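Local atomic coordinates of spermidine N(1)-acetyltransferase (Thermoplasma acidophilum, PDB entry 3K9U), a protein that transfers an acetyl group from acetyl-CoA to polyamines such as spermidine, which helps to limit polyamine toxicity. Residues I17-K25 with Y36-Y45. Residues are numbered along the deposited sequence; the frame is centred on the assembly and turned at random.
Sequences IEVARESWK and YIESWIREKY
Trp24 and Trp40 stack face to face where two helices of the GNAT acetyltransferase fold pack as a near-antiparallel pair. Helices 13-27 and 34-44 follow the first strand, and the axes of 17-25 and 36-44 run at 161°. The six-membered ring of Trp24 lies over the five-membered ring of Trp40, with centroids 3.8 Å apart and planes tilted by 17°. Trp24 CZ2 sits 3.1 Å from Trp40 NE1. CG of Trp40 stands anti to the backbone N (chi1 -169°), which lays its five-membered ring over one face of the Trp24 indole. CE of Lys44 covers the opposite face of Trp40. Replacing Trp40 by an alanine is likely to leave that face of Trp24 without its stacking partner and Lys44 CE without the ring it packs on. Trp24 also meets the ring of Tyr93, an acetyl-CoA-binding residue, and the adjacent Ser23 touches the cofactor.

Ile41 fills the middle of the interface. Its CD1 reaches Trp24 CB at 3.8 Å. Its CG2 lies over one face of the Arg21 guanidinium, 3.5 Å from Arg21 NH1. A nearly straight salt bridge from Arg21 NE to Glu18 OE1 (3.0 Å) lies almost in the guanidinium plane and helps fix its turn. Ile37 CG2 packs against Lys25 CG near one end.

At the other end, Tyr45 follows the helix and presents one ring face to Ala20 CB. Tyr45 OH is hydrogen-bonded to Arg91, so the buried hydroxyl is satisfied. Ile17 CG1 rests 3.4 Å from Tyr45 O. Ala20 CB makes a CH-pi contact, 3.6 Å from the centroid of the Tyr45 ring.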
ATOM      1  N   ILE A  17     -15.836  -9.829  -5.506  1.00 22.38           N
ATOM      2  CA  ILE A  17     -15.230  -9.849  -6.842  1.00 21.69           C
ATOM      3  C   ILE A  17     -14.326  -8.637  -7.054  1.00 22.38           C
ATOM      4  O   ILE A  17     -13.243  -8.770  -7.615  1.00 21.99           O
ATOM      5  CB  ILE A  17     -16.273  -9.918  -7.930  1.00 22.00           C
ATOM      6  CG1 ILE A  17     -17.078 -11.224  -7.824  1.00 21.03           C
ATOM      7  CG2 ILE A  17     -15.649  -9.805  -9.363  1.00 21.28           C
ATOM      8  CD1 ILE A  17     -18.324 -11.190  -8.748  1.00 16.53           C
ATOM      9  N   GLU A  18     -14.736  -7.469  -6.570  1.00 23.15           N
ATOM     10  CA  GLU A  18     -13.932  -6.265  -6.773  1.00 24.18           C
ATOM     11  C   GLU A  18     -12.656  -6.232  -5.947  1.00 23.04           C
ATOM     12  O   GLU A  18     -11.632  -5.824  -6.436  1.00 22.73           O
ATOM     13  CB  GLU A  18     -14.746  -5.001  -6.536  1.00 25.28           C
ATOM     14  CG  GLU A  18     -15.828  -4.710  -7.608  1.00 30.60           C
ATOM     15  CD  GLU A  18     -15.510  -5.273  -9.007  1.00 37.48           C
ATOM     16  OE1 GLU A  18     -14.447  -4.924  -9.578  1.00 40.61           O
ATOM     17  OE2 GLU A  18     -16.338  -6.068  -9.537  1.00 40.80           O
ATOM     18  N   VAL A  19     -12.727  -6.660  -4.698  1.00 22.72           N
ATOM     19  CA  VAL A  19     -11.558  -6.816  -3.869  1.00 21.81           C
ATOM     20  C   VAL A  19     -10.528  -7.761  -4.547  1.00 22.08           C
ATOM     21  O   VAL A  19      -9.354  -7.388  -4.772  1.00 21.72           O
ATOM     22  CB  VAL A  19     -11.978  -7.389  -2.489  1.00 22.47           C
ATOM     23  CG1 VAL A  19     -10.777  -7.802  -1.676  1.00 22.89           C
ATOM     24  CG2 VAL A  19     -12.854  -6.372  -1.716  1.00 23.13           C
ATOM     25  N   ALA A  20     -10.980  -8.967  -4.877  1.00 21.15           N
ATOM     26  CA  ALA A  20     -10.167  -9.953  -5.578  1.00 21.61           C
ATOM     27  C   ALA A  20      -9.560  -9.328  -6.807  1.00 22.03           C
ATOM     28  O   ALA A  20      -8.333  -9.395  -7.024  1.00 21.75           O
ATOM     29  CB  ALA A  20     -11.009 -11.132  -5.989  1.00 21.47           C
ATOM     30  N   ARG A  21     -10.412  -8.706  -7.616  1.00 21.58           N
ATOM     31  CA  ARG A  21      -9.929  -8.158  -8.864  1.00 22.26           C
ATOM     32  C   ARG A  21      -8.774  -7.189  -8.581  1.00 22.43           C
ATOM     33  O   ARG A  21      -7.727  -7.282  -9.220  1.00 21.39           O
ATOM     34  CB  ARG A  21     -11.032  -7.442  -9.651  1.00 21.70           C
ATOM     35  CG  ARG A  21     -10.521  -6.909 -11.006  1.00 24.10           C
ATOM     36  CD  ARG A  21     -11.458  -5.865 -11.650  1.00 26.61           C
ATOM     37  NE  ARG A  21     -12.837  -6.329 -11.637  1.00 26.63           N
ATOM     38  CZ  ARG A  21     -13.318  -7.258 -12.446  1.00 27.83           C
ATOM     39  NH1 ARG A  21     -12.547  -7.810 -13.377  1.00 28.64           N
ATOM     40  NH2 ARG A  21     -14.592  -7.614 -12.339  1.00 29.51           N
ATOM     41  N   GLU A  22      -8.988  -6.267  -7.636  1.00 22.42           N
ATOM     42  CA  GLU A  22      -8.012  -5.201  -7.373  1.00 23.29           C
ATOM     43  C   GLU A  22      -6.760  -5.781  -6.752  1.00 21.22           C
ATOM     44  O   GLU A  22      -5.659  -5.368  -7.052  1.00 20.00           O
ATOM     45  CB  GLU A  22      -8.582  -4.121  -6.435  1.00 24.20           C
ATOM     46  CG  GLU A  22      -9.589  -3.201  -7.101  1.00 30.05           C
ATOM     47  CD  GLU A  22     -10.022  -2.059  -6.178  1.00 38.70           C
ATOM     48  OE1 GLU A  22     -11.235  -1.990  -5.878  1.00 41.92           O
ATOM     49  OE2 GLU A  22      -9.145  -1.251  -5.739  1.00 45.56           O
ATOM     50  N   SER A  23      -6.936  -6.764  -5.886  1.00 20.64           N
ATOM     51  CA  SER A  23      -5.776  -7.347  -5.221  1.00 19.94           C
ATOM     52  C   SER A  23      -4.908  -8.136  -6.216  1.00 19.55           C
ATOM     53  O   SER A  23      -3.684  -8.027  -6.200  1.00 19.00           O
ATOM     54  CB  SER A  23      -6.217  -8.206  -4.050  1.00 19.23           C
ATOM     55  OG  SER A  23      -5.136  -8.446  -3.175  1.00 17.63           O
ATOM     56  N   TRP A  24      -5.537  -8.880  -7.108  1.00 19.81           N
ATOM     57  CA  TRP A  24      -4.777  -9.700  -8.055  1.00 21.45           C
ATOM     58  C   TRP A  24      -4.012  -8.792  -9.020  1.00 21.77           C
ATOM     59  O   TRP A  24      -2.852  -9.046  -9.309  1.00 21.51           O
ATOM     60  CB  TRP A  24      -5.698 -10.669  -8.844  1.00 21.52           C
ATOM     61  CG  TRP A  24      -5.662 -12.068  -8.356  1.00 23.00           C
ATOM     62  CD1 TRP A  24      -6.196 -12.545  -7.190  1.00 26.32           C
ATOM     63  CD2 TRP A  24      -5.032 -13.186  -8.997  1.00 23.01           C
ATOM     64  NE1 TRP A  24      -5.928 -13.898  -7.064  1.00 28.10           N
ATOM     65  CE2 TRP A  24      -5.214 -14.311  -8.160  1.00 25.97           C
ATOM     66  CE3 TRP A  24      -4.317 -13.344 -10.194  1.00 26.70           C
ATOM     67  CZ2 TRP A  24      -4.721 -15.589  -8.497  1.00 29.82           C
ATOM     68  CZ3 TRP A  24      -3.811 -14.615 -10.528  1.00 26.73           C
ATOM     69  CH2 TRP A  24      -4.020 -15.717  -9.686  1.00 27.34           C
ATOM     70  N   LYS A  25      -4.649  -7.727  -9.508  1.00 22.12           N
ATOM     71  CA  LYS A  25      -3.983  -6.854 -10.500  1.00 23.36           C
ATOM     72  C   LYS A  25      -2.767  -6.161  -9.884  1.00 23.35           C
ATOM     73  O   LYS A  25      -1.732  -5.940 -10.553  1.00 23.47           O
ATOM     74  CB  LYS A  25      -4.938  -5.805 -11.079  1.00 23.32           C
ATOM     75  CG  LYS A  25      -5.987  -6.354 -12.047  1.00 24.13           C
ATOM     76  CD  LYS A  25      -6.834  -5.203 -12.547  1.00 29.00           C
ATOM     77  CE  LYS A  25      -7.747  -5.585 -13.675  1.00 32.31           C
ATOM     78  NZ  LYS A  25      -8.776  -4.512 -13.908  1.00 35.59           N
ATOM     79  N   TYR A  36      -3.584 -13.291 -18.302  1.00 20.00           N
ATOM     80  CA  TYR A  36      -3.660 -14.349 -17.299  1.00 20.56           C
ATOM     81  C   TYR A  36      -4.495 -13.883 -16.115  1.00 20.64           C
ATOM     82  O   TYR A  36      -5.362 -14.594 -15.633  1.00 19.06           O
ATOM     83  CB  TYR A  36      -2.254 -14.739 -16.805  1.00 21.20           C
ATOM     84  CG  TYR A  36      -2.230 -15.967 -15.917  1.00 20.79           C
ATOM     85  CD1 TYR A  36      -2.001 -17.233 -16.445  1.00 22.20           C
ATOM     86  CD2 TYR A  36      -2.453 -15.862 -14.558  1.00 24.33           C
ATOM     87  CE1 TYR A  36      -1.961 -18.382 -15.623  1.00 21.89           C
ATOM     88  CE2 TYR A  36      -2.434 -16.995 -13.725  1.00 26.58           C
ATOM     89  CZ  TYR A  36      -2.178 -18.247 -14.265  1.00 25.34           C
ATOM     90  OH  TYR A  36      -2.174 -19.338 -13.436  1.00 25.84           O
ATOM     91  N   ILE A  37      -4.211 -12.666 -15.659  1.00 21.91           N
ATOM     92  CA  ILE A  37      -4.894 -12.075 -14.495  1.00 22.45           C
ATOM     93  C   ILE A  37      -6.383 -11.896 -14.784  1.00 22.99           C
ATOM     94  O   ILE A  37      -7.199 -12.284 -13.951  1.00 22.23           O
ATOM     95  CB  ILE A  37      -4.236 -10.726 -14.049  1.00 22.39           C
ATOM     96  CG1 ILE A  37      -2.815 -10.991 -13.522  1.00 21.87           C
ATOM     97  CG2 ILE A  37      -5.097 -10.038 -12.995  1.00 20.67           C
ATOM     98  CD1 ILE A  37      -1.945  -9.760 -13.307  1.00 20.28           C
ATOM     99  N   GLU A  38      -6.728 -11.358 -15.959  1.00 23.61           N
ATOM    100  CA  GLU A  38      -8.135 -11.155 -16.326  1.00 25.52           C
ATOM    101  C   GLU A  38      -8.855 -12.495 -16.524  1.00 24.98           C
ATOM    102  O   GLU A  38      -9.991 -12.641 -16.109  1.00 25.52           O
ATOM    103  CB  GLU A  38      -8.294 -10.291 -17.584  1.00 26.98           C
ATOM    104  CG  GLU A  38      -9.726  -9.627 -17.754  1.00 34.79           C
ATOM    105  CD  GLU A  38     -10.741 -10.413 -18.655  1.00 44.98           C
ATOM    106  OE1 GLU A  38     -10.328 -11.302 -19.435  1.00 53.07           O
ATOM    107  OE2 GLU A  38     -11.971 -10.127 -18.612  1.00 48.79           O
ATOM    108  N   SER A  39      -8.195 -13.475 -17.136  1.00 23.88           N
ATOM    109  CA  SER A  39      -8.800 -14.801 -17.267  1.00 23.56           C
ATOM    110  C   SER A  39      -9.034 -15.405 -15.895  1.00 22.33           C
ATOM    111  O   SER A  39     -10.105 -15.970 -15.627  1.00 21.82           O
ATOM    112  CB  SER A  39      -7.961 -15.737 -18.148  1.00 23.43           C
ATOM    113  OG  SER A  39      -8.025 -15.338 -19.531  1.00 24.29           O
ATOM    114  N   TRP A  40      -8.072 -15.244 -15.004  1.00 22.26           N
ATOM    115  CA  TRP A  40      -8.230 -15.776 -13.662  1.00 22.64           C
ATOM    116  C   TRP A  40      -9.446 -15.131 -12.931  1.00 22.40           C
ATOM    117  O   TRP A  40     -10.298 -15.851 -12.398  1.00 20.65           O
ATOM    118  CB  TRP A  40      -6.946 -15.629 -12.864  1.00 22.83           C
ATOM    119  CG  TRP A  40      -6.985 -16.392 -11.566  1.00 25.99           C
ATOM    120  CD1 TRP A  40      -7.545 -15.982 -10.388  1.00 27.78           C
ATOM    121  CD2 TRP A  40      -6.436 -17.684 -11.321  1.00 30.12           C
ATOM    122  NE1 TRP A  40      -7.369 -16.937  -9.420  1.00 30.28           N
ATOM    123  CE2 TRP A  40      -6.694 -17.997  -9.965  1.00 32.21           C
ATOM    124  CE3 TRP A  40      -5.728 -18.606 -12.112  1.00 33.11           C
ATOM    125  CZ2 TRP A  40      -6.280 -19.207  -9.377  1.00 34.74           C
ATOM    126  CZ3 TRP A  40      -5.306 -19.809 -11.528  1.00 36.75           C
ATOM    127  CH2 TRP A  40      -5.587 -20.095 -10.165  1.00 36.06           C
ATOM    128  N   ILE A  41      -9.550 -13.801 -12.954  1.00 21.95           N
ATOM    129  CA  ILE A  41     -10.696 -13.137 -12.337  1.00 22.48           C
ATOM    130  C   ILE A  41     -12.022 -13.576 -13.003  1.00 23.30           C
ATOM    131  O   ILE A  41     -12.970 -13.922 -12.317  1.00 21.90           O
ATOM    132  CB  ILE A  41     -10.580 -11.590 -12.381  1.00 23.20           C
ATOM    133  CG1 ILE A  41      -9.343 -11.094 -11.609  1.00 24.44           C
ATOM    134  CG2 ILE A  41     -11.880 -10.900 -11.871  1.00 20.74           C
ATOM    135  CD1 ILE A  41      -9.155 -11.671 -10.200  1.00 26.13           C
ATOM    136  N   ARG A  42     -12.065 -13.592 -14.331  1.00 24.09           N
ATOM    137  CA  ARG A  42     -13.275 -13.946 -15.055  1.00 25.68           C
ATOM    138  C   ARG A  42     -13.737 -15.381 -14.707  1.00 26.40           C
ATOM    139  O   ARG A  42     -14.931 -15.639 -14.600  1.00 25.14           O
ATOM    140  CB  ARG A  42     -13.013 -13.842 -16.561  1.00 26.35           C
ATOM    141  CG  ARG A  42     -14.266 -14.043 -17.446  1.00 30.85           C
ATOM    142  CD  ARG A  42     -13.945 -14.541 -18.881  1.00 34.77           C
ATOM    143  NE  ARG A  42     -12.848 -13.789 -19.474  1.00 37.07           N
ATOM    144  CZ  ARG A  42     -11.650 -14.281 -19.803  1.00 38.77           C
ATOM    145  NH1 ARG A  42     -11.360 -15.576 -19.663  1.00 39.75           N
ATOM    146  NH2 ARG A  42     -10.735 -13.462 -20.314  1.00 35.87           N
ATOM    147  N   GLU A  43     -12.793 -16.302 -14.504  1.00 26.81           N
ATOM    148  CA  GLU A  43     -13.138 -17.711 -14.319  1.00 27.81           C
ATOM    149  C   GLU A  43     -13.302 -18.100 -12.840  1.00 27.68           C
ATOM    150  O   GLU A  43     -14.323 -18.672 -12.441  1.00 27.61           O
ATOM    151  CB  GLU A  43     -12.106 -18.578 -15.038  1.00 28.95           C
ATOM    152  CG  GLU A  43     -12.099 -18.282 -16.568  1.00 35.24           C
ATOM    153  CD  GLU A  43     -11.396 -19.342 -17.416  1.00 41.04           C
ATOM    154  OE1 GLU A  43     -10.204 -19.621 -17.163  1.00 46.29           O
ATOM    155  OE2 GLU A  43     -12.039 -19.901 -18.337  1.00 44.95           O
ATOM    156  N   LYS A  44     -12.327 -17.745 -12.019  1.00 26.35           N
ATOM    157  CA  LYS A  44     -12.347 -18.130 -10.631  1.00 26.19           C
ATOM    158  C   LYS A  44     -13.266 -17.236  -9.849  1.00 24.79           C
ATOM    159  O   LYS A  44     -13.830 -17.676  -8.877  1.00 24.89           O
ATOM    160  CB  LYS A  44     -10.945 -18.090 -10.016  1.00 27.36           C
ATOM    161  CG  LYS A  44     -10.160 -19.374 -10.215  1.00 32.33           C
ATOM    162  CD  LYS A  44     -10.005 -19.786 -11.703  1.00 35.44           C
ATOM    163  CE  LYS A  44      -8.797 -20.719 -11.909  1.00 35.70           C
ATOM    164  NZ  LYS A  44      -8.602 -21.138 -13.346  1.00 34.23           N
ATOM    165  N   TYR A  45     -13.464 -15.999 -10.296  1.00 23.11           N
ATOM    166  CA  TYR A  45     -14.325 -15.073  -9.574  1.00 22.14           C
ATOM    167  C   TYR A  45     -15.628 -14.688 -10.310  1.00 21.51           C
ATOM    168  O   TYR A  45     -16.185 -13.640 -10.075  1.00 21.02           O
ATOM    169  CB  TYR A  45     -13.503 -13.838  -9.115  1.00 22.58           C
ATOM    170  CG  TYR A  45     -12.478 -14.191  -8.047  1.00 22.42           C
ATOM    171  CD1 TYR A  45     -12.819 -14.179  -6.693  1.00 23.53           C
ATOM    172  CD2 TYR A  45     -11.181 -14.567  -8.387  1.00 23.78           C
ATOM    173  CE1 TYR A  45     -11.889 -14.524  -5.698  1.00 23.15           C
ATOM    174  CE2 TYR A  45     -10.243 -14.921  -7.401  1.00 24.72           C
ATOM    175  CZ  TYR A  45     -10.607 -14.895  -6.052  1.00 25.86           C
ATOM    176  OH  TYR A  45      -9.691 -15.250  -5.062  1.00 27.57           O
TER